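Long-range contacts in putative hydrolase (Chromobacterium violaceum, PDB 3MCW), which probably acts as a hydrolase of the isochorismatase family, with a substrate and reaction that remain undetermined: residues 31-37 with 145-151; 123-128 with 166-171; 105-109 with 136-140. All blocks are in the same frame, centred on the assembly; numbering follows the deposited sequence.

Contact 1: 31-37 with 145-151; sequences PRNHPQA and EDGCFTF
The guanidinium of Arg32 lies flat on the Phe149 ring: the planes are 2° apart and Arg32 CZ sits 3.5 Å from the ring centroid, almost exactly on the ring normal, so this is a stacked cation-pi pair. A bend at chi3 (-78°) folds the arginine over the ring, and its own loop then fixes the rotation of the group, because Arg32 NE donates to Asn33 O at 3.1 Å in the guanidinium plane and Arg32 NH2 reaches His34 O. His34 O also accepts from Ala37 N, which comes from the opposite face of the carbonyl plane. Beside the stack, the Asn33 amide plugs into the neighbouring backbone: Thr150 N donates to Asn33 OD1 at 2.9 Å in a nearly straight bond (172°), while Asn33 N returns a longer bond to Thr150 O. Arg32 and Phe151 form a single beta bridge here, where strand 140-149 of the central parallel sheet runs out into loop and meets the loop leading to helix 37-51. Further along, His34 ND1 donates to Cys148 O at 2.9 Å, and Ala37 CB packs on Phe149 CD1 at 3.8 Å. In the second shell, Glu38 forms a salt bridge with Arg32 NH1. Glu145 OE1, 3.1 Å from His34 CE1 at the imidazole edge, accepts a hydrogen bond from His167, whose ring meets that of His34 edge-to-face.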
loop_
_atom_site.group_PDB
_atom_site.type_symbol
_atom_site.label_atom_id
_atom_site.label_comp_id
_atom_site.label_asym_id
_atom_site.label_seq_id
_atom_site.Cartn_x
_atom_site.Cartn_y
_atom_site.Cartn_z
ATOM N N PRO A 31 9.089 -18.271 8.513
ATOM C CA PRO A 31 10.113 -18.451 7.492
ATOM C C PRO A 31 10.126 -17.316 6.474
ATOM O O PRO A 31 9.081 -16.778 6.115
ATOM C CB PRO A 31 9.741 -19.794 6.861
ATOM C CG PRO A 31 8.980 -20.523 7.940
ATOM C CD PRO A 31 8.187 -19.442 8.604
ATOM N N ARG A 32 11.323 -17.049 5.971
ATOM C CA ARG A 32 11.576 -16.004 4.985
ATOM C C ARG A 32 12.049 -16.573 3.674
ATOM O O ARG A 32 12.507 -17.707 3.558
ATOM C CB ARG A 32 12.650 -15.038 5.518
ATOM C CG ARG A 32 14.009 -15.711 5.811
ATOM C CD ARG A 32 15.067 -14.727 6.118
ATOM N NE ARG A 32 15.597 -14.072 4.940
ATOM C CZ ARG A 32 16.625 -13.218 4.976
ATOM N NH1 ARG A 32 17.197 -12.928 6.126
ATOM N NH2 ARG A 32 17.110 -12.683 3.868
ATOM N N ASN A 33 11.968 -15.753 2.634
ATOM C CA ASN A 33 12.580 -16.006 1.350
ATOM C C ASN A 33 13.894 -15.212 1.205
ATOM O O ASN A 33 14.354 -14.537 2.145
ATOM C CB ASN A 33 11.611 -15.695 0.185
ATOM C CG ASN A 33 11.322 -14.221 0.024
ATOM O OD1 ASN A 33 11.344 -13.495 0.980
ATOM N ND2 ASN A 33 11.077 -13.772 -1.220
ATOM N N HIS A 34 14.469 -15.298 0.005
ATOM C CA HIS A 34 15.612 -14.494 -0.420
ATOM C C HIS A 34 16.727 -14.423 0.606
ATOM O O HIS A 34 17.059 -13.360 1.103
ATOM C CB HIS A 34 15.194 -13.083 -0.854
ATOM C CG HIS A 34 14.559 -13.033 -2.193
ATOM N ND1 HIS A 34 14.212 -11.845 -2.803
ATOM C CD2 HIS A 34 14.305 -14.006 -3.097
ATOM C CE1 HIS A 34 13.735 -12.095 -3.999
ATOM N NE2 HIS A 34 13.804 -13.393 -4.219
ATOM N N PRO A 35 17.375 -15.552 0.878
ATOM C CA PRO A 35 18.438 -15.566 1.868
ATOM C C PRO A 35 19.613 -14.656 1.579
ATOM O O PRO A 35 20.330 -14.314 2.530
ATOM C CB PRO A 35 18.857 -17.058 1.889
ATOM C CG PRO A 35 18.464 -17.580 0.544
ATOM C CD PRO A 35 17.149 -16.879 0.288
ATOM N N GLN A 36 19.818 -14.294 0.323
ATOM C CA GLN A 36 20.896 -13.406 -0.105
ATOM C C GLN A 36 20.482 -11.931 -0.157
ATOM O O GLN A 36 21.240 -11.101 -0.651
ATOM C CB GLN A 36 21.413 -13.828 -1.487
ATOM C CG GLN A 36 22.122 -15.196 -1.519
ATOM C CD GLN A 36 22.672 -15.634 -0.162
ATOM O OE1 GLN A 36 23.085 -14.814 0.661
ATOM N NE2 GLN A 36 22.663 -16.944 0.076
ATOM N N ALA A 37 19.285 -11.589 0.343
ATOM C CA ALA A 37 18.838 -10.200 0.259
ATOM C C ALA A 37 19.819 -9.244 0.909
ATOM O O ALA A 37 20.063 -8.150 0.413
ATOM C CB ALA A 37 17.447 -10.025 0.891
ATOM N N GLU A 145 14.161 -6.034 -6.175
ATOM C CA GLU A 145 13.396 -7.086 -5.513
ATOM C C GLU A 145 14.262 -8.173 -4.869
ATOM O O GLU A 145 13.870 -8.803 -3.914
ATOM C CB GLU A 145 12.324 -7.680 -6.437
ATOM C CG GLU A 145 12.862 -8.438 -7.608
ATOM C CD GLU A 145 13.192 -9.890 -7.297
ATOM O OE1 GLU A 145 12.585 -10.481 -6.380
ATOM O OE2 GLU A 145 14.063 -10.442 -8.012
ATOM N N ASP A 146 15.447 -8.407 -5.449
ATOM C CA ASP A 146 16.400 -9.359 -4.874
ATOM C C ASP A 146 17.030 -8.885 -3.582
ATOM O O ASP A 146 17.629 -9.664 -2.855
ATOM C CB ASP A 146 17.453 -9.781 -5.893
ATOM C CG ASP A 146 18.306 -8.638 -6.403
ATOM O OD1 ASP A 146 17.782 -7.516 -6.598
ATOM O OD2 ASP A 146 19.500 -8.857 -6.686
ATOM N N GLY A 147 16.915 -7.572 -3.306
ATOM C CA GLY A 147 17.297 -6.995 -2.036
ATOM C C GLY A 147 16.162 -6.865 -1.061
ATOM O O GLY A 147 16.286 -6.207 -0.030
ATOM N N CYS A 148 15.023 -7.481 -1.347
ATOM C CA CYS A 148 13.877 -7.476 -0.468
ATOM C C CYS A 148 13.566 -8.897 -0.033
ATOM O O CYS A 148 13.855 -9.863 -0.760
ATOM C CB CYS A 148 12.627 -6.923 -1.171
ATOM S SG CYS A 148 12.773 -5.199 -1.681
ATOM N N PHE A 149 12.937 -9.053 1.116
ATOM C CA PHE A 149 12.411 -10.349 1.504
ATOM C C PHE A 149 11.161 -10.152 2.352
ATOM O O PHE A 149 10.910 -9.050 2.875
ATOM C CB PHE A 149 13.471 -11.224 2.223
ATOM C CG PHE A 149 13.887 -10.819 3.597
ATOM C CD1 PHE A 149 14.949 -9.963 3.781
ATOM C CD2 PHE A 149 13.300 -11.389 4.696
ATOM C CE1 PHE A 149 15.417 -9.684 5.036
ATOM C CE2 PHE A 149 13.749 -11.121 5.964
ATOM C CZ PHE A 149 14.813 -10.279 6.130
ATOM N N THR A 150 10.401 -11.233 2.494
ATOM C CA THR A 150 9.214 -11.255 3.303
ATOM C C THR A 150 9.067 -12.642 3.936
ATOM O O THR A 150 10.019 -13.429 3.906
ATOM C CB THR A 150 7.982 -10.778 2.507
ATOM O OG1 THR A 150 6.923 -10.515 3.428
ATOM C CG2 THR A 150 7.592 -11.774 1.405
ATOM N N PHE A 151 7.896 -12.883 4.516
ATOM C CA PHE A 151 7.642 -14.031 5.367
ATOM C C PHE A 151 6.424 -14.785 4.874
ATOM O O PHE A 151 5.507 -14.242 4.248
ATOM C CB PHE A 151 7.434 -13.600 6.816
ATOM C CG PHE A 151 8.577 -12.811 7.352
ATOM C CD1 PHE A 151 9.735 -13.441 7.813
ATOM C CD2 PHE A 151 8.562 -11.430 7.332
ATOM C CE1 PHE A 151 10.806 -12.734 8.238
ATOM C CE2 PHE A 151 9.654 -10.712 7.806
ATOM C CZ PHE A 151 10.772 -11.383 8.259
#

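Contact 2: 123-128 with 166-171; sequences TSNSVE and VHAMSL. With EDO (1,2-ethanediol), chain I.
Two helices of the alpha/beta isochorismatase fold pack here, the N-terminal part of helix 123-136, which includes a wider pi-type turn, against the middle of helix 163-174; the short segments run at 42° to each other with axes 9.7 Å apart at closest. Thr123 OG1 and His167 ND1 share a hydrogen bond of 2.9 Å at the edge of the imidazole, near its plane. The ring gets there because CG stands anti to the backbone N of His167 (chi1 -174°), and His167 NE2 is bonded to Glu145, so both nitrogens of the buried ring are bonded. One turn on, Ser170 OG donates to Glu128 OE1 at 2.6 Å, nearly along the C-O bond direction, while Glu128 OE2 forms a salt bridge with Arg132 of the same chain. Ser124 CB lies 3.2 Å from the same Ser170 OG, and Val166 CG1 approaches Ser124 OG at 3.5 Å; that hydroxyl is bonded to Thr150. Asn125 ND2 donates to O2 of a 1,2-ethanediol, probably from the crystallisation liquor, and to Glu177 of the second subunit. Strand 140-149 adjoins both helices, Leu143 touching Val127 and Leu171; Arg132 of the second subunit bonds to Ser124 O, and its selenomethionine Met169 packs on its counterpart in this chain.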
loop_
_atom_site.group_PDB
_atom_site.type_symbol
_atom_site.label_atom_id
_atom_site.label_comp_id
_atom_site.label_asym_id
_atom_site.label_seq_id
_atom_site.Cartn_x
_atom_site.Cartn_y
_atom_site.Cartn_z
ATOM N N THR A 123 8.867 -7.165 2.020
ATOM C CA THR A 123 8.360 -6.806 0.691
ATOM C C THR A 123 6.916 -6.356 0.759
ATOM O O THR A 123 6.535 -5.374 0.118
ATOM C CB THR A 123 8.449 -8.005 -0.263
ATOM O OG1 THR A 123 9.740 -8.600 -0.128
ATOM C CG2 THR A 123 8.196 -7.576 -1.707
ATOM N N SER A 124 6.092 -7.113 1.485
ATOM C CA SER A 124 4.658 -6.980 1.469
ATOM C C SER A 124 4.100 -6.065 2.558
ATOM O O SER A 124 2.917 -5.771 2.539
ATOM C CB SER A 124 4.059 -8.379 1.598
ATOM O OG SER A 124 4.638 -9.062 2.709
ATOM N N ASN A 125 4.939 -5.628 3.508
ATOM C CA ASN A 125 4.495 -4.785 4.597
ATOM C C ASN A 125 5.112 -3.386 4.439
ATOM O O ASN A 125 4.598 -2.601 3.636
ATOM C CB ASN A 125 4.656 -5.465 5.951
ATOM C CG ASN A 125 3.872 -4.741 7.024
ATOM O OD1 ASN A 125 2.983 -3.937 6.727
ATOM N ND2 ASN A 125 4.138 -5.060 8.249
ATOM N N SER A 126 6.194 -3.060 5.141
ATOM C CA SER A 126 6.716 -1.705 5.070
ATOM C C SER A 126 7.281 -1.317 3.719
ATOM O O SER A 126 7.197 -0.146 3.331
ATOM C CB SER A 126 7.732 -1.469 6.178
ATOM O OG SER A 126 7.096 -1.415 7.449
ATOM N N VAL A 127 7.899 -2.258 2.996
ATOM C CA VAL A 127 8.390 -1.922 1.658
ATOM C C VAL A 127 7.197 -1.567 0.743
ATOM O O VAL A 127 7.169 -0.505 0.151
ATOM C CB VAL A 127 9.235 -3.037 1.039
ATOM C CG1 VAL A 127 9.577 -2.733 -0.373
ATOM C CG2 VAL A 127 10.531 -3.255 1.871
ATOM N N GLU A 128 6.195 -2.435 0.681
ATOM C CA GLU A 128 5.029 -2.179 -0.146
ATOM C C GLU A 128 4.315 -0.885 0.281
ATOM O O GLU A 128 3.913 -0.120 -0.607
ATOM C CB GLU A 128 4.092 -3.367 -0.109
ATOM C CG GLU A 128 2.834 -3.162 -0.926
ATOM C CD GLU A 128 2.131 -4.430 -1.348
ATOM O OE1 GLU A 128 2.581 -5.541 -1.018
ATOM O OE2 GLU A 128 1.101 -4.229 -2.010
ATOM N N VAL A 166 4.100 -14.877 -1.370
ATOM C CA VAL A 166 3.715 -13.555 -0.863
ATOM C C VAL A 166 4.482 -12.471 -1.613
ATOM O O VAL A 166 3.912 -11.482 -2.062
ATOM C CB VAL A 166 3.935 -13.477 0.669
ATOM C CG1 VAL A 166 3.720 -12.065 1.192
ATOM C CG2 VAL A 166 3.061 -14.498 1.402
ATOM N N HIS A 167 5.783 -12.666 -1.726
ATOM C CA HIS A 167 6.674 -11.757 -2.440
ATOM C C HIS A 167 6.205 -11.595 -3.884
ATOM O O HIS A 167 6.105 -10.486 -4.393
ATOM C CB HIS A 167 8.103 -12.343 -2.360
ATOM C CG HIS A 167 9.202 -11.508 -2.916
ATOM N ND1 HIS A 167 9.948 -10.625 -2.164
ATOM C CD2 HIS A 167 9.758 -11.549 -4.145
ATOM C CE1 HIS A 167 10.888 -10.124 -2.969
ATOM N NE2 HIS A 167 10.794 -10.660 -4.172
ATOM N N ALA A 168 5.938 -12.705 -4.562
ATOM C CA ALA A 168 5.549 -12.665 -5.968
ATOM C C ALA A 168 4.228 -11.906 -6.184
ATOM O O ALA A 168 4.061 -11.235 -7.208
ATOM C CB ALA A 168 5.437 -14.074 -6.505
HETATM N N MSE A 169 3.307 -12.042 -5.236
HETATM C CA MSE A 169 2.031 -11.349 -5.352
HETATM C C MSE A 169 2.230 -9.847 -5.140
HETATM O O MSE A 169 1.676 -9.017 -5.883
HETATM C CB MSE A 169 0.971 -11.989 -4.430
HETATM C CG MSE A 169 0.528 -13.368 -4.931
HETATM SE SE MSE A 169 -0.831 -14.294 -3.887
HETATM C CE MSE A 169 -2.273 -13.275 -4.518
ATOM N N SER A 170 3.017 -9.472 -4.134
ATOM C CA SER A 170 3.278 -8.039 -3.930
ATOM C C SER A 170 4.008 -7.412 -5.089
ATOM O O SER A 170 3.644 -6.330 -5.536
ATOM C CB SER A 170 4.048 -7.791 -2.650
ATOM O OG SER A 170 3.255 -8.003 -1.511
ATOM N N LEU A 171 5.014 -8.093 -5.633
ATOM C CA LEU A 171 5.710 -7.544 -6.793
ATOM C C LEU A 171 4.757 -7.314 -7.972
ATOM O O LEU A 171 4.865 -6.329 -8.680
ATOM C CB LEU A 171 6.875 -8.430 -7.236
ATOM C CG LEU A 171 8.069 -8.555 -6.295
ATOM C CD1 LEU A 171 9.121 -9.421 -6.976
ATOM C CD2 LEU A 171 8.582 -7.206 -5.788
HETATM C C1 EDO I . 8.738 -7.560 9.471
HETATM O O1 EDO I . 8.777 -7.046 10.806
HETATM C C2 EDO I . 7.331 -7.959 9.125
HETATM O O2 EDO I . 6.641 -6.895 8.506
#

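Contact 3: 105-109 with 136-140; sequences EALLR and NLGFA
With CG anti to the carbonyl carbon (chi1 -64°) and the chain extended from CG to NE, Arg109 runs back along its helix to Glu105 and on to the carbonyl of Leu137. Glu105, itself extended from a CG anti to its N (chi1 -177°), presents a single oxygen to it. This joins helix 104-111 to the corner where helix 123-136 ends in a Schellman motif, with Gly138 at positive phi, before strand 140-149 enters the parallel sheet. Arg109 NE and Arg109 NH2 both donate to Glu105 OE2, at 2.8 and 2.9 Å, a side-on salt bridge within the helix that lies in the guanidinium plane and holds the group's rotation. Arg109 NH2 also donates to Leu137 O at 2.8 Å, again in that plane. One guanidinium face is turned to Phe139, whose CZ stands 4.2 Å above it. Apolar packing adds to this: Leu108 CD1 packs on Phe139 CE1 at 3.6 Å, and Leu116 of the sheet touches both side chains. Glu105 CG approaches the same ring at its edge, and the methyls of Leu137 lie against the Glu105 carboxylate. The remaining nitrogen, Arg109 NH1, donates to a water at 2.9 Å, which in turn makes weak bonds to Leu137 O and Gly138 O.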
loop_
_atom_site.group_PDB
_atom_site.type_symbol
_atom_site.label_atom_id
_atom_site.label_comp_id
_atom_site.label_asym_id
_atom_site.label_seq_id
_atom_site.Cartn_x
_atom_site.Cartn_y
_atom_site.Cartn_z
ATOM N N GLU A 105 9.237 13.078 2.402
ATOM C CA GLU A 105 8.825 13.666 1.139
ATOM C C GLU A 105 9.415 15.072 0.937
ATOM O O GLU A 105 9.959 15.387 -0.131
ATOM C CB GLU A 105 7.301 13.728 0.993
ATOM C CG GLU A 105 6.876 14.276 -0.349
ATOM C CD GLU A 105 5.376 14.439 -0.532
ATOM O OE1 GLU A 105 4.607 14.169 0.407
ATOM O OE2 GLU A 105 4.985 14.841 -1.643
ATOM N N ALA A 106 9.318 15.903 1.980
ATOM C CA ALA A 106 9.836 17.262 1.848
ATOM C C ALA A 106 11.349 17.274 1.618
ATOM O O ALA A 106 11.864 18.100 0.868
ATOM C CB ALA A 106 9.445 18.094 3.068
ATOM N N LEU A 107 12.076 16.384 2.284
ATOM C CA LEU A 107 13.520 16.297 2.102
ATOM C C LEU A 107 13.859 15.913 0.664
ATOM O O LEU A 107 14.749 16.492 0.028
ATOM C CB LEU A 107 14.099 15.275 3.109
ATOM C CG LEU A 107 15.589 15.039 2.959
ATOM C CD1 LEU A 107 16.376 16.281 3.337
ATOM C CD2 LEU A 107 16.022 13.807 3.766
ATOM N N LEU A 108 13.170 14.897 0.134
ATOM C CA LEU A 108 13.413 14.475 -1.235
ATOM C C LEU A 108 13.157 15.611 -2.228
ATOM O O LEU A 108 13.974 15.882 -3.107
ATOM C CB LEU A 108 12.547 13.251 -1.570
ATOM C CG LEU A 108 12.817 11.965 -0.771
ATOM C CD1 LEU A 108 11.787 10.898 -1.123
ATOM C CD2 LEU A 108 14.221 11.436 -1.047
ATOM N N ARG A 109 12.016 16.269 -2.068
ATOM C CA ARG A 109 11.653 17.314 -3.023
ATOM C C ARG A 109 12.590 18.530 -2.926
ATOM O O ARG A 109 12.944 19.108 -3.938
ATOM C CB ARG A 109 10.211 17.752 -2.850
ATOM C CG ARG A 109 9.190 16.636 -3.139
ATOM C CD ARG A 109 7.798 17.198 -3.230
ATOM N NE ARG A 109 6.773 16.177 -3.403
ATOM C CZ ARG A 109 6.553 15.522 -4.514
ATOM N NH1 ARG A 109 7.230 15.786 -5.622
ATOM N NH2 ARG A 109 5.628 14.573 -4.496
ATOM N N ASN A 136 2.519 6.914 -5.906
ATOM C CA ASN A 136 1.364 7.799 -6.003
ATOM C C ASN A 136 1.699 9.266 -5.747
ATOM O O ASN A 136 1.022 10.148 -6.266
ATOM C CB ASN A 136 0.239 7.355 -5.048
ATOM C CG ASN A 136 -0.543 6.094 -5.462
ATOM O OD1 ASN A 136 -1.484 5.740 -4.761
ATOM N ND2 ASN A 136 -0.225 5.461 -6.551
ATOM N N LEU A 137 2.755 9.522 -4.974
ATOM C CA LEU A 137 3.249 10.886 -4.752
ATOM C C LEU A 137 4.014 11.426 -5.967
ATOM O O LEU A 137 4.360 12.603 -5.994
ATOM C CB LEU A 137 4.134 10.945 -3.501
ATOM C CG LEU A 137 3.391 10.819 -2.160
ATOM C CD1 LEU A 137 4.394 10.644 -1.024
ATOM C CD2 LEU A 137 2.464 12.012 -1.889
ATOM N N GLY A 138 4.312 10.595 -6.949
ATOM C CA GLY A 138 4.981 11.005 -8.177
ATOM C C GLY A 138 6.468 10.752 -8.254
ATOM O O GLY A 138 7.134 11.271 -9.120
ATOM N N PHE A 139 7.008 9.979 -7.320
ATOM C CA PHE A 139 8.417 9.561 -7.401
ATOM C C PHE A 139 8.541 8.432 -8.399
ATOM O O PHE A 139 7.640 7.613 -8.584
ATOM C CB PHE A 139 8.903 9.108 -6.027
ATOM C CG PHE A 139 8.968 10.228 -5.060
ATOM C CD1 PHE A 139 10.089 11.019 -4.994
ATOM C CD2 PHE A 139 7.928 10.496 -4.189
ATOM C CE1 PHE A 139 10.149 12.085 -4.142
ATOM C CE2 PHE A 139 7.971 11.579 -3.314
ATOM C CZ PHE A 139 9.087 12.383 -3.307
ATOM N N ALA A 140 9.687 8.401 -9.082
ATOM C CA ALA A 140 10.070 7.332 -10.020
ATOM C C ALA A 140 10.823 6.284 -9.199
ATOM O O ALA A 140 11.949 6.516 -8.778
ATOM C CB ALA A 140 10.931 7.886 -11.106
HETATM O O HOH W 1 6.608 14.268 -8.067
#

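Overall arrangement
From the N terminus, the chain leaves strand 14-18 and enters the loop holding 31-37, which contact 1 joins to the end of strand 140-149, closing a loop of 107 residues. Contact 3 falls wholly within that span, tying helix 104-111 to the link between helix 123-136 and strand 140-149. Contact 2 starts at 123-128, inside both of those spans, and ends beyond them on helix 163-174, so it crosses contacts 1 and 3. Contacts 1 and 2 touch directly, through Thr150 with Ser124 and Glu145 with His167. Contact 3 lies across the chain's centre from contact 1, their centres about 26 Å apart; contacts 2 and 3 both reach the second subunit.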